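Local coordinates for protein alpha-/beta-galactoside alpha-2,3-sialyltransferase (Photobacterium phosphoreum, PDB 2ZWI) that probably transfers sialic acid from CMP-sialic acid to alpha- or beta-galactosides in alpha-2,3 linkage, holding the nucleotide CMP between the two domains of a GT-B fold, at residues Y121-E132 / L182-V190; S114-D122 / A350-L358. One frame throughout, in Å; residues are numbered along the deposited sequence.

Interaction 1: residues Y121-E132 / L182-V190; sequences YDFSRLPESEQE and LPLTSLKRV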
loop_
_atom_site.group_PDB
_atom_site.type_symbol
_atom_site.label_atom_id
_atom_site.label_comp_id
_atom_site.label_asym_id
_atom_site.label_seq_id
_atom_site.Cartn_x
_atom_site.Cartn_y
_atom_site.Cartn_z
ATOM N N TYR A 121 -9.530 -3.482 -12.274
ATOM C CA TYR A 121 -9.764 -4.539 -13.248
ATOM C C TYR A 121 -11.261 -4.731 -13.497
ATOM O O TYR A 121 -11.708 -4.765 -14.643
ATOM C CB TYR A 121 -9.130 -5.864 -12.821
ATOM C CG TYR A 121 -9.319 -6.931 -13.872
ATOM C CD1 TYR A 121 -8.442 -7.019 -14.951
ATOM C CD2 TYR A 121 -10.391 -7.818 -13.816
ATOM C CE1 TYR A 121 -8.614 -7.965 -15.941
ATOM C CE2 TYR A 121 -10.570 -8.799 -14.817
ATOM C CZ TYR A 121 -9.670 -8.855 -15.869
ATOM O OH TYR A 121 -9.811 -9.793 -16.871
ATOM N N ASP A 122 -12.023 -4.842 -12.415
ATOM C CA ASP A 122 -13.465 -5.037 -12.497
ATOM C C ASP A 122 -14.129 -3.887 -13.259
ATOM O O ASP A 122 -14.930 -4.110 -14.165
ATOM C CB ASP A 122 -14.068 -5.203 -11.098
ATOM C CG ASP A 122 -13.795 -6.589 -10.488
ATOM O OD1 ASP A 122 -13.586 -7.558 -11.241
ATOM O OD2 ASP A 122 -13.809 -6.706 -9.241
ATOM N N PHE A 123 -13.756 -2.663 -12.907
ATOM C CA PHE A 123 -14.262 -1.465 -13.560
ATOM C C PHE A 123 -13.941 -1.458 -15.058
ATOM O O PHE A 123 -14.768 -1.023 -15.862
ATOM C CB PHE A 123 -13.695 -0.226 -12.863
ATOM C CG PHE A 123 -14.241 1.075 -13.377
ATOM C CD1 PHE A 123 -15.393 1.634 -12.817
ATOM C CD2 PHE A 123 -13.583 1.765 -14.398
ATOM C CE1 PHE A 123 -15.899 2.853 -13.298
ATOM C CE2 PHE A 123 -14.076 2.977 -14.871
ATOM C CZ PHE A 123 -15.241 3.518 -14.325
ATOM N N SER A 124 -12.748 -1.937 -15.421
ATOM C CA SER A 124 -12.310 -2.003 -16.821
ATOM C C SER A 124 -13.118 -2.997 -17.657
ATOM O O SER A 124 -13.109 -2.910 -18.881
ATOM C CB SER A 124 -10.817 -2.352 -16.930
ATOM O OG SER A 124 -10.605 -3.746 -16.835
ATOM N N ARG A 125 -13.785 -3.946 -16.999
ATOM C CA ARG A 125 -14.648 -4.925 -17.701
ATOM C C ARG A 125 -15.973 -4.308 -18.137
ATOM O O ARG A 125 -16.651 -4.843 -19.031
ATOM C CB ARG A 125 -14.953 -6.153 -16.818
ATOM C CG ARG A 125 -13.744 -6.970 -16.311
ATOM C CD ARG A 125 -12.909 -7.558 -17.427
ATOM N NE ARG A 125 -11.899 -6.597 -17.855
ATOM C CZ ARG A 125 -10.996 -6.807 -18.808
ATOM N NH1 ARG A 125 -10.957 -7.966 -19.468
ATOM N NH2 ARG A 125 -10.129 -5.848 -19.103
ATOM N N LEU A 126 -16.349 -3.197 -17.499
ATOM C CA LEU A 126 -17.602 -2.501 -17.808
ATOM C C LEU A 126 -17.561 -1.942 -19.223
ATOM O O LEU A 126 -16.502 -1.533 -19.690
ATOM C CB LEU A 126 -17.849 -1.365 -16.811
ATOM C CG LEU A 126 -18.541 -1.644 -15.476
ATOM C CD1 LEU A 126 -17.697 -2.472 -14.533
ATOM C CD2 LEU A 126 -18.884 -0.331 -14.828
ATOM N N PRO A 127 -18.713 -1.928 -19.929
ATOM C CA PRO A 127 -18.622 -1.273 -21.231
ATOM C C PRO A 127 -18.275 0.212 -21.060
ATOM O O PRO A 127 -18.581 0.807 -20.023
ATOM C CB PRO A 127 -20.020 -1.469 -21.842
ATOM C CG PRO A 127 -20.912 -1.806 -20.702
ATOM C CD PRO A 127 -20.061 -2.466 -19.657
ATOM N N GLU A 128 -17.619 0.786 -22.062
ATOM C CA GLU A 128 -17.114 2.155 -21.989
ATOM C C GLU A 128 -18.185 3.177 -21.585
ATOM O O GLU A 128 -17.944 4.035 -20.738
ATOM C CB GLU A 128 -16.438 2.539 -23.311
ATOM C CG GLU A 128 -15.984 3.993 -23.399
ATOM C CD GLU A 128 -15.128 4.254 -24.620
ATOM O OE1 GLU A 128 -15.652 4.815 -25.597
ATOM O OE2 GLU A 128 -13.933 3.886 -24.609
ATOM N N SER A 129 -19.374 3.063 -22.171
ATOM C CA SER A 129 -20.464 3.972 -21.841
ATOM C C SER A 129 -20.879 3.868 -20.362
ATOM O O SER A 129 -21.288 4.861 -19.771
ATOM C CB SER A 129 -21.664 3.699 -22.736
ATOM O OG SER A 129 -22.213 2.440 -22.404
ATOM N N GLU A 130 -20.797 2.668 -19.784
ATOM C CA GLU A 130 -21.147 2.475 -18.375
ATOM C C GLU A 130 -20.077 3.054 -17.452
ATOM O O GLU A 130 -20.402 3.651 -16.418
ATOM C CB GLU A 130 -21.414 0.996 -18.052
ATOM C CG GLU A 130 -21.967 0.782 -16.638
ATOM C CD GLU A 130 -22.427 -0.648 -16.355
ATOM O OE1 GLU A 130 -23.076 -0.863 -15.298
ATOM O OE2 GLU A 130 -22.149 -1.554 -17.177
ATOM N N GLN A 131 -18.811 2.881 -17.832
ATOM C CA GLN A 131 -17.691 3.557 -17.166
ATOM C C GLN A 131 -17.889 5.075 -17.127
ATOM O O GLN A 131 -17.807 5.695 -16.054
ATOM C CB GLN A 131 -16.379 3.248 -17.882
ATOM C CG GLN A 131 -15.902 1.814 -17.735
ATOM C CD GLN A 131 -14.516 1.617 -18.311
ATOM O OE1 GLN A 131 -13.678 2.507 -18.239
ATOM N NE2 GLN A 131 -14.265 0.441 -18.870
ATOM N N GLU A 132 -18.139 5.668 -18.298
ATOM C CA GLU A 132 -18.361 7.112 -18.390
ATOM C C GLU A 132 -19.545 7.559 -17.542
ATOM O O GLU A 132 -19.507 8.629 -16.933
ATOM C CB GLU A 132 -18.612 7.531 -19.826
ATOM C CG GLU A 132 -17.397 7.438 -20.719
ATOM C CD GLU A 132 -17.731 7.809 -22.133
ATOM O OE1 GLU A 132 -18.794 8.448 -22.350
ATOM O OE2 GLU A 132 -16.951 7.464 -23.035
ATOM N N LEU A 182 -5.927 -3.095 -20.261
ATOM C CA LEU A 182 -7.221 -2.810 -19.625
ATOM C C LEU A 182 -7.829 -1.529 -20.208
ATOM O O LEU A 182 -7.136 -0.514 -20.280
ATOM C CB LEU A 182 -7.062 -2.677 -18.105
ATOM C CG LEU A 182 -6.450 -3.838 -17.310
ATOM C CD1 LEU A 182 -6.776 -3.630 -15.843
ATOM C CD2 LEU A 182 -6.964 -5.189 -17.778
ATOM N N PRO A 183 -9.106 -1.580 -20.656
ATOM C CA PRO A 183 -9.796 -0.372 -21.143
ATOM C C PRO A 183 -10.148 0.578 -20.000
ATOM O O PRO A 183 -11.206 0.455 -19.381
ATOM C CB PRO A 183 -11.079 -0.917 -21.799
ATOM C CG PRO A 183 -10.887 -2.419 -21.882
ATOM C CD PRO A 183 -9.968 -2.774 -20.757
ATOM N N LEU A 184 -9.249 1.512 -19.715
ATOM C CA LEU A 184 -9.461 2.451 -18.622
ATOM C C LEU A 184 -9.350 3.916 -19.060
ATOM O O LEU A 184 -9.161 4.814 -18.227
ATOM C CB LEU A 184 -8.507 2.143 -17.469
ATOM C CG LEU A 184 -8.791 0.897 -16.618
ATOM C CD1 LEU A 184 -7.607 0.595 -15.688
ATOM C CD2 LEU A 184 -10.085 1.046 -15.810
ATOM N N THR A 185 -9.497 4.147 -20.362
ATOM C CA THR A 185 -9.431 5.492 -20.949
ATOM C C THR A 185 -10.345 6.470 -20.213
ATOM O O THR A 185 -9.936 7.587 -19.896
ATOM C CB THR A 185 -9.771 5.463 -22.478
ATOM O OG1 THR A 185 -8.831 4.625 -23.151
ATOM C CG2 THR A 185 -9.684 6.858 -23.096
ATOM N N SER A 186 -11.572 6.036 -19.921
ATOM C CA SER A 186 -12.556 6.875 -19.226
ATOM C C SER A 186 -12.042 7.458 -17.905
ATOM O O SER A 186 -12.229 8.644 -17.633
ATOM C CB SER A 186 -13.834 6.087 -18.982
ATOM O OG SER A 186 -14.413 5.714 -20.222
ATOM N N LEU A 187 -11.393 6.620 -17.101
ATOM C CA LEU A 187 -10.840 7.038 -15.803
ATOM C C LEU A 187 -9.539 7.822 -15.956
ATOM O O LEU A 187 -9.303 8.791 -15.220
ATOM C CB LEU A 187 -10.624 5.830 -14.885
ATOM C CG LEU A 187 -10.141 6.087 -13.449
ATOM C CD1 LEU A 187 -11.056 7.052 -12.688
ATOM C CD2 LEU A 187 -10.025 4.763 -12.710
ATOM N N LYS A 188 -8.709 7.394 -16.908
ATOM C CA LYS A 188 -7.441 8.068 -17.205
ATOM C C LYS A 188 -7.669 9.558 -17.480
ATOM O O LYS A 188 -6.935 10.414 -16.962
ATOM C CB LYS A 188 -6.725 7.378 -18.384
ATOM C CG LYS A 188 -5.417 8.025 -18.867
ATOM C CD LYS A 188 -4.343 8.076 -17.779
ATOM C CE LYS A 188 -2.986 8.450 -18.374
ATOM N NZ LYS A 188 -1.913 8.542 -17.343
ATOM N N ARG A 189 -8.700 9.867 -18.270
ATOM C CA ARG A 189 -9.033 11.253 -18.594
ATOM C C ARG A 189 -9.299 12.097 -17.365
ATOM O O ARG A 189 -8.996 13.277 -17.360
ATOM C CB ARG A 189 -10.247 11.328 -19.515
ATOM C CG ARG A 189 -9.898 11.418 -20.993
ATOM C CD ARG A 189 -11.109 11.880 -21.806
ATOM N NE ARG A 189 -12.300 11.148 -21.404
ATOM C CZ ARG A 189 -12.729 10.034 -21.991
ATOM N NH1 ARG A 189 -12.081 9.531 -23.040
ATOM N NH2 ARG A 189 -13.825 9.444 -21.540
ATOM N N VAL A 190 -9.900 11.499 -16.342
ATOM C CA VAL A 190 -10.173 12.195 -15.093
ATOM C C VAL A 190 -8.870 12.542 -14.344
ATOM O O VAL A 190 -8.695 13.681 -13.881
ATOM C CB VAL A 190 -11.135 11.384 -14.198
ATOM C CG1 VAL A 190 -11.459 12.144 -12.926
ATOM C CG2 VAL A 190 -12.420 11.035 -14.976
HETATM O O HOH W 1 -12.719 3.425 -20.505
HETATM O O HOH W 2 -14.483 7.319 -22.536
#
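At a helical corner on the seven-stranded half of the GT-B fold, Gln131 and Ser124 of 121-132 receive the chain at Pro183 and Leu184, just where it turns into helix 185-191. The case illustrates how one amide can hold together two bends that are far apart in sequence. Gln131, near the start of helix 128-147, lends both hydrogens of NE2 to backbone carbonyls: one bond reaches Pro183 O across the contact at 3.1 Å (N-H...O 154°), the other goes back to Leu126 O in the linker between the two helices. Both acceptors lie close to the amide plane, so the two bonds fix the rotation of the group. Its other end is used as well, since OE1 receives a hydrogen from a water that in turn accepts one from Ser186 N, 2.9 Å from the water oxygen, in the first turn of helix 185-191.

Apolar contacts fill in around this polar centre. Leu184 CD2 meets Phe123 CD2 at 3.8 Å, arriving in the plane of the ring at its edge, and also packs on Ser124 CB. Phe123 reaches it with CG anti to the backbone N (chi1 -175°), an arm that also brings the ring to Ile135 and Ile156. Leu182 CD2 approaches the Tyr121 ring at CD1 (3.7 Å), the two side chains crossing at about a right angle. Arg125 bends back, bringing NE above one face of that ring in a cation-pi contact, while its NE and NH2 both donate to Ser124 OG, which lies close to the guanidinium plane. Ser124 OG itself donates to Tyr121 O. On the outer side, Glu132 OE2 and Arg189 NH2 form a long salt bridge of 4.0 Å, their carboxylate and guanidinium planes 83° apart.

Interaction 2: residues S114-D122 / A350-L358; sequences SAEYVRLYD and ALIQVMIEL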
loop_
_atom_site.group_PDB
_atom_site.type_symbol
_atom_site.label_atom_id
_atom_site.label_comp_id
_atom_site.label_asym_id
_atom_site.label_seq_id
_atom_site.Cartn_x
_atom_site.Cartn_y
_atom_site.Cartn_z
ATOM N N SER A 114 -3.671 -4.320 -2.989
ATOM C CA SER A 114 -4.266 -5.018 -4.124
ATOM C C SER A 114 -5.740 -4.674 -4.406
ATOM O O SER A 114 -6.203 -4.816 -5.546
ATOM C CB SER A 114 -4.129 -6.535 -3.921
ATOM O OG SER A 114 -4.996 -6.976 -2.897
ATOM N N ALA A 115 -6.471 -4.249 -3.375
ATOM C CA ALA A 115 -7.907 -3.945 -3.503
ATOM C C ALA A 115 -8.217 -2.909 -4.584
ATOM O O ALA A 115 -9.132 -3.117 -5.385
ATOM C CB ALA A 115 -8.506 -3.521 -2.159
ATOM N N GLU A 116 -7.464 -1.803 -4.624
ATOM C CA GLU A 116 -7.676 -0.802 -5.679
ATOM C C GLU A 116 -7.517 -1.412 -7.072
ATOM O O GLU A 116 -8.253 -1.059 -7.990
ATOM C CB GLU A 116 -6.736 0.401 -5.536
ATOM C CG GLU A 116 -7.128 1.395 -4.456
ATOM C CD GLU A 116 -6.560 1.033 -3.086
ATOM O OE1 GLU A 116 -6.337 1.954 -2.259
ATOM O OE2 GLU A 116 -6.323 -0.168 -2.836
ATOM N N TYR A 117 -6.569 -2.341 -7.208
ATOM C CA TYR A 117 -6.228 -2.943 -8.506
ATOM C C TYR A 117 -7.221 -4.015 -8.937
ATOM O O TYR A 117 -7.519 -4.152 -10.131
ATOM C CB TYR A 117 -4.743 -3.385 -8.530
ATOM C CG TYR A 117 -3.893 -2.138 -8.499
ATOM C CD1 TYR A 117 -3.525 -1.549 -7.285
ATOM C CD2 TYR A 117 -3.551 -1.477 -9.681
ATOM C CE1 TYR A 117 -2.803 -0.358 -7.255
ATOM C CE2 TYR A 117 -2.816 -0.292 -9.657
ATOM C CZ TYR A 117 -2.461 0.262 -8.444
ATOM O OH TYR A 117 -1.755 1.437 -8.428
ATOM N N VAL A 118 -7.764 -4.741 -7.962
ATOM C CA VAL A 118 -8.908 -5.637 -8.202
ATOM C C VAL A 118 -10.130 -4.824 -8.671
ATOM O O VAL A 118 -10.793 -5.177 -9.655
ATOM C CB VAL A 118 -9.215 -6.518 -6.954
ATOM C CG1 VAL A 118 -10.543 -7.268 -7.105
ATOM C CG2 VAL A 118 -8.079 -7.530 -6.737
ATOM N N ARG A 119 -10.392 -3.707 -7.991
ATOM C CA ARG A 119 -11.482 -2.826 -8.365
ATOM C C ARG A 119 -11.286 -2.173 -9.743
ATOM O O ARG A 119 -12.240 -2.085 -10.530
ATOM C CB ARG A 119 -11.738 -1.811 -7.250
ATOM C CG ARG A 119 -12.337 -2.484 -6.025
ATOM C CD ARG A 119 -12.492 -1.565 -4.835
ATOM N NE ARG A 119 -12.994 -2.311 -3.674
ATOM C CZ ARG A 119 -13.915 -1.850 -2.836
ATOM N NH1 ARG A 119 -14.459 -0.658 -3.035
ATOM N NH2 ARG A 119 -14.308 -2.582 -1.811
ATOM N N LEU A 120 -10.057 -1.753 -10.049
ATOM C CA LEU A 120 -9.732 -1.216 -11.383
ATOM C C LEU A 120 -9.948 -2.239 -12.509
ATOM O O LEU A 120 -10.487 -1.904 -13.573
ATOM C CB LEU A 120 -8.303 -0.675 -11.419
ATOM C CG LEU A 120 -8.080 0.630 -10.641
ATOM C CD1 LEU A 120 -6.595 0.954 -10.510
ATOM C CD2 LEU A 120 -8.820 1.752 -11.328
ATOM N N TYR A 121 -9.530 -3.482 -12.274
ATOM C CA TYR A 121 -9.764 -4.539 -13.248
ATOM C C TYR A 121 -11.261 -4.731 -13.497
ATOM O O TYR A 121 -11.708 -4.765 -14.643
ATOM C CB TYR A 121 -9.130 -5.864 -12.821
ATOM C CG TYR A 121 -9.319 -6.931 -13.872
ATOM C CD1 TYR A 121 -8.442 -7.019 -14.951
ATOM C CD2 TYR A 121 -10.391 -7.818 -13.816
ATOM C CE1 TYR A 121 -8.614 -7.965 -15.941
ATOM C CE2 TYR A 121 -10.570 -8.799 -14.817
ATOM C CZ TYR A 121 -9.670 -8.855 -15.869
ATOM O OH TYR A 121 -9.811 -9.793 -16.871
ATOM N N ASP A 122 -12.023 -4.842 -12.415
ATOM C CA ASP A 122 -13.465 -5.037 -12.497
ATOM C C ASP A 122 -14.129 -3.887 -13.259
ATOM O O ASP A 122 -14.930 -4.110 -14.165
ATOM C CB ASP A 122 -14.068 -5.203 -11.098
ATOM C CG ASP A 122 -13.795 -6.589 -10.488
ATOM O OD1 ASP A 122 -13.586 -7.558 -11.241
ATOM O OD2 ASP A 122 -13.809 -6.706 -9.241
ATOM N N ALA A 350 -9.998 -11.562 -11.041
ATOM C CA ALA A 350 -9.532 -10.180 -11.203
ATOM C C ALA A 350 -8.123 -9.980 -10.676
ATOM O O ALA A 350 -7.301 -9.310 -11.310
ATOM C CB ALA A 350 -10.477 -9.216 -10.489
ATOM N N LEU A 351 -7.858 -10.536 -9.500
ATOM C CA LEU A 351 -6.548 -10.398 -8.887
ATOM C C LEU A 351 -5.472 -11.027 -9.772
ATOM O O LEU A 351 -4.434 -10.411 -10.023
ATOM C CB LEU A 351 -6.535 -10.967 -7.458
ATOM C CG LEU A 351 -5.210 -10.846 -6.690
ATOM C CD1 LEU A 351 -4.873 -9.383 -6.286
ATOM C CD2 LEU A 351 -5.198 -11.769 -5.482
ATOM N N ILE A 352 -5.735 -12.234 -10.274
ATOM C CA ILE A 352 -4.781 -12.916 -11.153
ATOM C C ILE A 352 -4.577 -12.113 -12.438
ATOM O O ILE A 352 -3.439 -11.853 -12.834
ATOM C CB ILE A 352 -5.237 -14.360 -11.497
ATOM C CG1 ILE A 352 -5.173 -15.251 -10.247
ATOM C CG2 ILE A 352 -4.420 -14.925 -12.662
ATOM C CD1 ILE A 352 -5.643 -16.686 -10.438
ATOM N N GLN A 353 -5.678 -11.720 -13.077
ATOM C CA GLN A 353 -5.591 -11.001 -14.344
ATOM C C GLN A 353 -4.896 -9.635 -14.261
ATOM O O GLN A 353 -4.124 -9.295 -15.154
ATOM C CB GLN A 353 -6.952 -10.897 -15.049
ATOM C CG GLN A 353 -7.550 -12.241 -15.495
ATOM C CD GLN A 353 -6.624 -13.052 -16.388
ATOM O OE1 GLN A 353 -6.394 -14.232 -16.137
ATOM N NE2 GLN A 353 -6.074 -12.419 -17.420
ATOM N N VAL A 354 -5.159 -8.854 -13.215
ATOM C CA VAL A 354 -4.485 -7.550 -13.055
ATOM C C VAL A 354 -2.991 -7.746 -12.843
ATOM O O VAL A 354 -2.173 -6.947 -13.314
ATOM C CB VAL A 354 -5.003 -6.697 -11.864
ATOM C CG1 VAL A 354 -4.625 -5.224 -12.065
ATOM C CG2 VAL A 354 -6.473 -6.799 -11.711
ATOM N N MET A 355 -2.627 -8.811 -12.131
ATOM C CA MET A 355 -1.213 -9.099 -11.856
ATOM C C MET A 355 -0.491 -9.556 -13.125
ATOM O O MET A 355 0.668 -9.194 -13.354
ATOM C CB MET A 355 -1.063 -10.090 -10.699
ATOM C CG MET A 355 -1.483 -9.468 -9.347
ATOM S SD MET A 355 -1.449 -10.561 -7.907
ATOM C CE MET A 355 0.276 -10.455 -7.449
ATOM N N ILE A 356 -1.185 -10.316 -13.972
ATOM C CA ILE A 356 -0.625 -10.661 -15.288
ATOM C C ILE A 356 -0.450 -9.414 -16.164
ATOM O O ILE A 356 0.633 -9.191 -16.724
ATOM C CB ILE A 356 -1.452 -11.758 -16.003
ATOM C CG1 ILE A 356 -1.213 -13.116 -15.332
ATOM C CG2 ILE A 356 -1.119 -11.821 -17.497
ATOM C CD1 ILE A 356 -2.286 -14.178 -15.675
ATOM N N GLU A 357 -1.500 -8.598 -16.261
ATOM C CA GLU A 357 -1.468 -7.376 -17.090
ATOM C C GLU A 357 -0.358 -6.396 -16.708
ATOM O O GLU A 357 0.225 -5.737 -17.582
ATOM C CB GLU A 357 -2.823 -6.659 -17.078
ATOM C CG GLU A 357 -3.950 -7.442 -17.746
ATOM C CD GLU A 357 -3.640 -7.797 -19.197
ATOM O OE1 GLU A 357 -3.687 -8.996 -19.553
ATOM O OE2 GLU A 357 -3.328 -6.868 -19.971
ATOM N N LEU A 358 -0.058 -6.320 -15.412
ATOM C CA LEU A 358 1.003 -5.450 -14.889
ATOM C C LEU A 358 2.396 -6.069 -14.939
ATOM O O LEU A 358 3.368 -5.470 -14.471
ATOM C CB LEU A 358 0.679 -5.050 -13.447
ATOM C CG LEU A 358 -0.451 -4.029 -13.303
ATOM C CD1 LEU A 358 -0.916 -3.991 -11.870
ATOM C CD2 LEU A 358 0.034 -2.660 -13.741
#
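Ala350 and Leu351 press the first turn of helix 350-357 against Val118 and Tyr121 where the two Rossmann-like domains of the GT-B fold meet. Helix 114-125 follows a strand of the seven-stranded sheet, whereas helix 350-357 packs on strand 334-340 of the six-stranded one, so this is a seam between domains. With the short axes 92° apart and 8.6 Å from each other, the helices have no long shared groove, and the fit is made by a few bumps, a worked example of near-perpendicular packing.

The smallest bump is the methyl of Ala350, set in a hollow bounded by Val118, Tyr121 and Asp122. Its CB stands 3.6 Å from Tyr121 CD2, 3.9 Å from Val118 CG1 and at a similar distance from the carboxylate oxygen Asp122 OD1. Toward the N-terminal end of helix 114-125, Leu351 CD1 fills the dip between Val118 CG2 (3.7 Å) and Ser114 CB; having CG anti to the backbone N (chi1 -179°) carries its branch there. Val354 enters between Tyr117 and Tyr121, its CG1 lying 4.0 Å from Tyr117 CB, although the exact seat of its other methyl is doubtful. Farther along, Leu358 CD1 meets the Tyr117 ring at CD2, 4.2 Å away, while the hydroxyl of that tyrosine is held elsewhere, by Asp111 and the backbone N of Arg174.

Close to the CMP pocket, Ser114 N bonds to the hydroxyl of Ser324, a CMP-binding residue, which places this end of the seam beside the nucleotide. At the other end the Tyr121 ring lies alongside the start of the Gln353 side chain, pointing the same way. Ala350 O stands over one face of the ring, and Gln353 CB reaches Tyr121 CE1 at 3.5 Å.

From the N terminus, the chain lays down strands of the seven-stranded sheet, lastly 104-110, before helix 114-125, which serves both contacts: its earlier part faces helix 350-357, and its last turn begins interaction 1. After the bend into helix 128-147 the chain passes through helix 156-159 and strand 168-172, then returns at 182-190, closing a loop of about fifty residues. That loop lies wholly within the far longer one of interaction 2, which shuts only at 350-358, once most of the second domain has been laid down; strand 366-368 still follows. Interaction 1 thus joins two bends of the first domain, and interaction 2 joins that domain to the second. Tyr121 and Asp122 belong to both.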